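Local atomic coordinates of pheromone cOB1/lipoprotein, YaeC family (Enterococcus faecalis, PDB entry 4EF1), a protein that probably binds methionine as the substrate-binding lipoprotein of an uptake system, and is named as the precursor of the pheromone cOB1. Residues Tyr89-Lys94 with Thr163-Glu168; Ala16-His21 with Gln230-Lys235. All coordinates share one frame; numbering follows the deposited sequence.

Contact 1 of 2, residues Tyr89-Lys94 with Thr163-Glu168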
loop_
_atom_site.group_PDB
_atom_site.type_symbol
_atom_site.label_atom_id
_atom_site.label_comp_id
_atom_site.label_asym_id
_atom_site.label_seq_id
_atom_site.Cartn_x
_atom_site.Cartn_y
_atom_site.Cartn_z
ATOM N N TYR A 89 0.306 -8.571 12.133
ATOM C CA TYR A 89 -0.885 -9.192 12.751
ATOM C C TYR A 89 -0.585 -10.617 13.211
ATOM O O TYR A 89 0.269 -11.296 12.652
ATOM C CB TYR A 89 -2.030 -9.203 11.749
ATOM C CG TYR A 89 -2.409 -7.834 11.199
ATOM C CD1 TYR A 89 -1.694 -7.247 10.168
ATOM C CD2 TYR A 89 -3.536 -7.165 11.675
ATOM C CE1 TYR A 89 -2.039 -6.001 9.662
ATOM C CE2 TYR A 89 -3.905 -5.922 11.180
ATOM C CZ TYR A 89 -3.173 -5.342 10.179
ATOM O OH TYR A 89 -3.534 -4.113 9.685
ATOM N N SER A 90 -1.255 -11.041 14.279
ATOM C CA SER A 90 -1.111 -12.405 14.841
ATOM C C SER A 90 -2.316 -12.704 15.692
ATOM O O SER A 90 -2.705 -11.873 16.473
ATOM C CB SER A 90 0.108 -12.495 15.735
ATOM O OG SER A 90 0.258 -13.796 16.341
ATOM N N LYS A 91 -2.876 -13.893 15.542
ATOM C CA LYS A 91 -3.910 -14.341 16.420
ATOM C C LYS A 91 -3.321 -14.895 17.725
ATOM O O LYS A 91 -3.979 -14.835 18.751
ATOM C CB LYS A 91 -4.771 -15.409 15.734
ATOM C CG LYS A 91 -5.551 -14.923 14.539
ATOM C CD LYS A 91 -6.428 -16.045 14.020
ATOM C CE LYS A 91 -7.447 -15.576 13.010
ATOM N NZ LYS A 91 -8.294 -16.747 12.711
ATOM N N LYS A 92 -2.100 -15.423 17.697
ATOM C CA LYS A 92 -1.528 -16.116 18.866
ATOM C C LYS A 92 -0.738 -15.203 19.806
ATOM O O LYS A 92 -0.846 -15.330 21.007
ATOM C CB LYS A 92 -0.676 -17.294 18.421
ATOM C CG LYS A 92 -0.349 -18.304 19.526
ATOM C CD LYS A 92 0.424 -19.515 18.952
ATOM C CE LYS A 92 0.994 -20.400 20.054
ATOM N NZ LYS A 92 1.727 -21.643 19.611
ATOM N N TYR A 93 0.040 -14.285 19.252
ATOM C CA TYR A 93 0.862 -13.384 20.036
ATOM C C TYR A 93 0.335 -11.954 19.928
ATOM O O TYR A 93 0.229 -11.420 18.831
ATOM C CB TYR A 93 2.308 -13.488 19.549
ATOM C CG TYR A 93 2.832 -14.887 19.647
ATOM C CD1 TYR A 93 3.129 -15.434 20.880
ATOM C CD2 TYR A 93 3.025 -15.679 18.508
ATOM C CE1 TYR A 93 3.627 -16.729 20.986
ATOM C CE2 TYR A 93 3.510 -16.985 18.609
ATOM C CZ TYR A 93 3.791 -17.502 19.847
ATOM O OH TYR A 93 4.261 -18.777 20.004
ATOM N N LYS A 94 0.014 -11.343 21.069
ATOM C CA LYS A 94 -0.635 -10.009 21.083
ATOM C C LYS A 94 0.319 -8.818 21.218
ATOM O O LYS A 94 -0.126 -7.651 21.204
ATOM C CB LYS A 94 -1.745 -9.945 22.132
ATOM C CG LYS A 94 -2.795 -11.030 21.985
ATOM C CD LYS A 94 -3.769 -10.787 20.838
ATOM C CE LYS A 94 -4.167 -12.121 20.203
ATOM N NZ LYS A 94 -5.296 -12.053 19.223
ATOM N N THR A 163 -4.614 -14.847 4.323
ATOM C CA THR A 163 -4.779 -16.302 4.502
ATOM C C THR A 163 -3.779 -16.861 5.512
ATOM O O THR A 163 -4.149 -17.635 6.393
ATOM C CB THR A 163 -4.681 -17.024 3.147
ATOM O OG1 THR A 163 -5.680 -16.455 2.300
ATOM C CG2 THR A 163 -4.891 -18.545 3.268
ATOM N N LEU A 164 -2.515 -16.473 5.366
ATOM C CA LEU A 164 -1.480 -16.885 6.312
ATOM C C LEU A 164 -1.848 -16.476 7.763
ATOM O O LEU A 164 -1.695 -17.268 8.696
ATOM C CB LEU A 164 -0.123 -16.312 5.912
ATOM C CG LEU A 164 0.451 -16.952 4.634
ATOM C CD1 LEU A 164 1.690 -16.230 4.166
ATOM C CD2 LEU A 164 0.716 -18.430 4.818
ATOM N N TYR A 165 -2.346 -15.262 7.913
ATOM C CA TYR A 165 -2.801 -14.769 9.200
ATOM C C TYR A 165 -3.955 -15.617 9.742
ATOM O O TYR A 165 -3.908 -16.067 10.906
ATOM C CB TYR A 165 -3.227 -13.289 9.077
ATOM C CG TYR A 165 -4.092 -12.791 10.206
ATOM C CD1 TYR A 165 -3.533 -12.456 11.448
ATOM C CD2 TYR A 165 -5.481 -12.679 10.044
ATOM C CE1 TYR A 165 -4.342 -12.003 12.501
ATOM C CE2 TYR A 165 -6.289 -12.245 11.081
ATOM C CZ TYR A 165 -5.716 -11.917 12.310
ATOM O OH TYR A 165 -6.517 -11.468 13.295
ATOM N N ASP A 166 -4.961 -15.849 8.893
ATOM C CA ASP A 166 -6.144 -16.611 9.292
ATOM C C ASP A 166 -5.768 -18.083 9.657
ATOM O O ASP A 166 -6.285 -18.620 10.627
ATOM C CB ASP A 166 -7.281 -16.495 8.258
ATOM C CG ASP A 166 -8.656 -16.745 8.873
ATOM O OD1 ASP A 166 -8.982 -16.099 9.896
ATOM O OD2 ASP A 166 -9.418 -17.572 8.325
ATOM N N ASN A 167 -4.857 -18.696 8.899
ATOM C CA ASN A 167 -4.383 -20.058 9.160
ATOM C C ASN A 167 -3.333 -20.131 10.292
ATOM O O ASN A 167 -2.868 -21.214 10.618
ATOM C CB ASN A 167 -3.812 -20.671 7.865
ATOM C CG ASN A 167 -4.879 -20.838 6.761
ATOM O OD1 ASN A 167 -6.079 -20.937 7.038
ATOM N ND2 ASN A 167 -4.436 -20.859 5.504
ATOM N N GLU A 168 -2.959 -18.985 10.873
ATOM C CA GLU A 168 -2.011 -18.902 11.971
ATOM C C GLU A 168 -0.645 -19.494 11.615
ATOM O O GLU A 168 -0.077 -20.254 12.373
ATOM C CB GLU A 168 -2.605 -19.502 13.231
ATOM C CG GLU A 168 -3.915 -18.797 13.619
ATOM C CD GLU A 168 -4.349 -19.084 15.040
ATOM O OE1 GLU A 168 -3.605 -18.697 15.968
ATOM O OE2 GLU A 168 -5.440 -19.654 15.237
HETATM O O HOH W 1 -2.176 -15.279 12.886
#

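Contact 2 of 2, residues Ala16-His21 with Gln230-Lys235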
loop_
_atom_site.group_PDB
_atom_site.type_symbol
_atom_site.label_atom_id
_atom_site.label_comp_id
_atom_site.label_asym_id
_atom_site.label_seq_id
_atom_site.Cartn_x
_atom_site.Cartn_y
_atom_site.Cartn_z
ATOM N N ALA A 16 -11.030 1.634 -4.647
ATOM C CA ALA A 16 -12.217 1.649 -5.486
ATOM C C ALA A 16 -13.406 2.309 -4.795
ATOM O O ALA A 16 -14.220 2.981 -5.454
ATOM C CB ALA A 16 -12.610 0.241 -5.974
ATOM N N GLU A 17 -13.506 2.127 -3.485
ATOM C CA GLU A 17 -14.593 2.785 -2.704
ATOM C C GLU A 17 -14.401 4.342 -2.670
ATOM O O GLU A 17 -15.376 5.103 -2.763
ATOM C CB GLU A 17 -14.713 2.163 -1.316
ATOM C CG GLU A 17 -15.210 0.713 -1.340
ATOM C CD GLU A 17 -15.630 0.189 0.025
ATOM O OE1 GLU A 17 -15.405 0.845 1.067
ATOM O OE2 GLU A 17 -16.199 -0.900 0.063
ATOM N N ILE A 18 -13.145 4.793 -2.671
ATOM C CA ILE A 18 -12.826 6.235 -2.727
ATOM C C ILE A 18 -13.254 6.783 -4.081
ATOM O O ILE A 18 -13.974 7.786 -4.146
ATOM C CB ILE A 18 -11.314 6.499 -2.470
ATOM C CG1 ILE A 18 -11.017 6.283 -0.976
ATOM C CG2 ILE A 18 -10.910 7.917 -2.855
ATOM C CD1 ILE A 18 -9.530 6.357 -0.601
ATOM N N LEU A 19 -12.863 6.071 -5.147
ATOM C CA LEU A 19 -13.240 6.411 -6.524
ATOM C C LEU A 19 -14.770 6.474 -6.720
ATOM O O LEU A 19 -15.313 7.468 -7.253
ATOM C CB LEU A 19 -12.558 5.482 -7.521
ATOM C CG LEU A 19 -11.025 5.610 -7.577
ATOM C CD1 LEU A 19 -10.429 4.554 -8.452
ATOM C CD2 LEU A 19 -10.583 7.019 -8.030
ATOM N N GLU A 20 -15.476 5.442 -6.290
ATOM C CA GLU A 20 -16.941 5.479 -6.382
ATOM C C GLU A 20 -17.480 6.727 -5.697
ATOM O O GLU A 20 -18.377 7.393 -6.233
ATOM C CB GLU A 20 -17.607 4.224 -5.768
ATOM C CG GLU A 20 -17.381 2.909 -6.523
ATOM C CD GLU A 20 -17.957 2.859 -7.935
ATOM O OE1 GLU A 20 -18.979 3.515 -8.213
ATOM O OE2 GLU A 20 -17.338 2.175 -8.800
ATOM N N HIS A 21 -16.980 7.018 -4.495
ATOM C CA HIS A 21 -17.434 8.157 -3.711
ATOM C C HIS A 21 -17.295 9.490 -4.415
ATOM O O HIS A 21 -18.156 10.354 -4.273
ATOM C CB HIS A 21 -16.764 8.168 -2.323
ATOM C CG HIS A 21 -17.093 9.391 -1.501
ATOM N ND1 HIS A 21 -18.270 9.543 -0.883
ATOM C CD2 HIS A 21 -16.367 10.550 -1.244
ATOM C CE1 HIS A 21 -18.306 10.746 -0.261
ATOM N NE2 HIS A 21 -17.147 11.351 -0.468
ATOM N N GLN A 230 -10.970 14.241 1.719
ATOM C CA GLN A 230 -10.019 13.803 2.753
ATOM C C GLN A 230 -10.709 13.540 4.108
ATOM O O GLN A 230 -10.424 12.546 4.753
ATOM C CB GLN A 230 -8.917 14.853 2.893
ATOM C CG GLN A 230 -8.058 14.937 1.624
ATOM C CD GLN A 230 -6.832 15.787 1.827
ATOM O OE1 GLN A 230 -6.893 16.813 2.452
ATOM N NE2 GLN A 230 -5.735 15.352 1.321
ATOM N N ASP A 231 -11.621 14.416 4.507
ATOM C CA ASP A 231 -12.396 14.229 5.767
ATOM C C ASP A 231 -13.245 12.956 5.701
ATOM O O ASP A 231 -13.330 12.211 6.675
ATOM C CB ASP A 231 -13.257 15.440 6.063
ATOM C CG ASP A 231 -12.439 16.666 6.429
ATOM O OD1 ASP A 231 -11.213 16.523 6.537
ATOM O OD2 ASP A 231 -12.999 17.767 6.586
ATOM N N TRP A 232 -13.892 12.723 4.567
ATOM C CA TRP A 232 -14.693 11.506 4.386
ATOM C C TRP A 232 -13.841 10.270 4.532
ATOM O O TRP A 232 -14.179 9.344 5.275
ATOM C CB TRP A 232 -15.432 11.583 3.059
ATOM C CG TRP A 232 -16.242 10.369 2.781
ATOM C CD1 TRP A 232 -17.562 10.103 3.167
ATOM C CD2 TRP A 232 -15.795 9.172 2.079
ATOM N NE1 TRP A 232 -17.946 8.864 2.738
ATOM C CE2 TRP A 232 -16.932 8.251 2.078
ATOM C CE3 TRP A 232 -14.608 8.790 1.446
ATOM C CZ2 TRP A 232 -16.870 7.010 1.458
ATOM C CZ3 TRP A 232 -14.549 7.513 0.840
ATOM C CH2 TRP A 232 -15.662 6.661 0.832
ATOM N N ILE A 233 -12.670 10.284 3.901
ATOM C CA ILE A 233 -11.713 9.190 3.991
ATOM C C ILE A 233 -11.317 8.933 5.455
ATOM O O ILE A 233 -11.390 7.805 5.947
ATOM C CB ILE A 233 -10.430 9.470 3.145
ATOM C CG1 ILE A 233 -10.723 9.520 1.658
ATOM C CG2 ILE A 233 -9.375 8.403 3.354
ATOM C CD1 ILE A 233 -9.494 9.866 0.842
ATOM N N THR A 234 -10.946 9.991 6.157
ATOM C CA THR A 234 -10.570 9.924 7.563
ATOM C C THR A 234 -11.680 9.362 8.469
ATOM O O THR A 234 -11.401 8.539 9.348
ATOM C CB THR A 234 -10.084 11.320 8.057
ATOM O OG1 THR A 234 -8.890 11.616 7.342
ATOM C CG2 THR A 234 -9.762 11.327 9.559
ATOM N N LYS A 235 -12.912 9.753 8.201
ATOM C CA LYS A 235 -14.069 9.276 8.965
ATOM C C LYS A 235 -14.396 7.821 8.633
ATOM O O LYS A 235 -14.627 7.016 9.534
ATOM C CB LYS A 235 -15.270 10.146 8.708
#

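Contact 1 of 2, residues Tyr89-Lys94 with Thr163-Glu168
Tyr165 O takes two hydrogen bonds at the end of helix 161-166. A water donates to Tyr165 O at 2.7 Å and accepts from Lys91 N, so it bridges the two backbones. Glu168 N supplies the second bond to Tyr165 O, at 3.1 Å, from the residue at which the chain leaves the helix.

The phenol ring of Tyr165 packs against the loop. Its CG stands anti to the backbone N (chi1 162°), which carries the ring out to residues 89-91. Tyr89 CB packs 3.6 Å from Tyr165 CD1, while the Tyr89 ring itself leads away. Ser90 N sits at the ring edge, near its plane. The Lys91 and Tyr165 side chains cross at about a right angle, with Lys91 CG 3.7 Å from Tyr165 CZ.

The Lys91 chain is fully extended beyond CG and reaches the helix end. There Lys91 NZ forms a salt bridge with Asp166 OD1 at 3.0 Å, approaching from above the carboxylate plane (52° out of it). Asp166 is modelled in two conformers, so the bridge is doubtful as a permanent bond. A weak bond also runs from Lys91 NZ to Asp166 O. Glu168 crosses the same lysine at about a right angle, with Glu168 OE1 3.5 Å from Lys91 CB. Its carboxylate probably adds some long-range attraction for the ammonium group.

Ser90 OG turns to its own loop. Ser90 OG accepts from Tyr93 N at 3.0 Å, nearly straight, in an ST motif, and also bonds to Ala171 O.

Glu168 has a positive phi (59°) and ends the helix in a Schellman motif. The contact thus joins this helix C-terminus to the loop after strand 87-89, in the five-stranded lobe of a periplasmic-binding-protein fold.

Contact 2 of 2, residues Ala16-His21 with Gln230-Lys235
His21 and Trp232 make an aromatic stack between helices 12-28 and 227-236. The imidazole lies face to face with the five-membered ring of the indole, with centroids 3.6 Å apart and planes tilted by 4°. The overlap is nearly complete. His21 ND1 rests over Trp232 CE2 at 3.5 Å, and His21 NE2 rests over Trp232 CG. Trp232 carries CG anti to the backbone N (chi1 178°), and His21 has the same disposition. The two side chains start out toward each other's helix and pass alongside one another, pointing opposite ways. A CH-pi contact adjoins the stack: His21 CB sits over the face of the six-membered ring of Trp232, 3.9 Å from its centroid.

The two helix segments run at 139° to one another, closer to antiparallel than to parallel. Their axes approach to 11.4 Å, a spacing consistent with the large aromatic side chains between them. Helix 12-28 is the crossover of a beta-alpha-beta unit, linking the parallel neighbouring strands 4-10 and 31-37 of the six-stranded sheet. Helix 227-236 belongs to the C-terminal part of the chain and packs beside it.

Apolar packing lies next to the stack. Ile18 CG1 comes to the edge of the indole, near its plane, 4.2 Å from Trp232 CZ3. Ile18 and Ile233 cross at about a right angle, and Ile18 CD1 meets Ile233 CD1 at 3.8 Å. Leu224 of helix 215-225 also touches Ile18, and Pro243 touches Ile233. The Trp237 ring meets Trp232 with its plane nearly perpendicular.

One backbone oxygen touches the indole. Glu17 O lies 3.9 Å from Trp232 CH2, a van der Waals contact, and accepts the helical bond from His21 N.

The two contacts lie in different lobes of the protein, with the bound selenomethionine between the lobes. Contact 1 belongs to the lobe with the five-stranded sheet, contact 2 to the lobe with the six-stranded sheet. Their centres are 28 Å apart and their nearest atoms about 15 Å, so they do not touch. Both segments of contact 1 fall between residues 21 and 230, within the long chain section that contact 2 brings together. Neither holds a residue of the ligand pocket. The side chains of Tyr89 and Ile18 each lie about 10 Å from the ligand. Pocket residue His15 directly precedes segment 16-21, on the same helix 12-28.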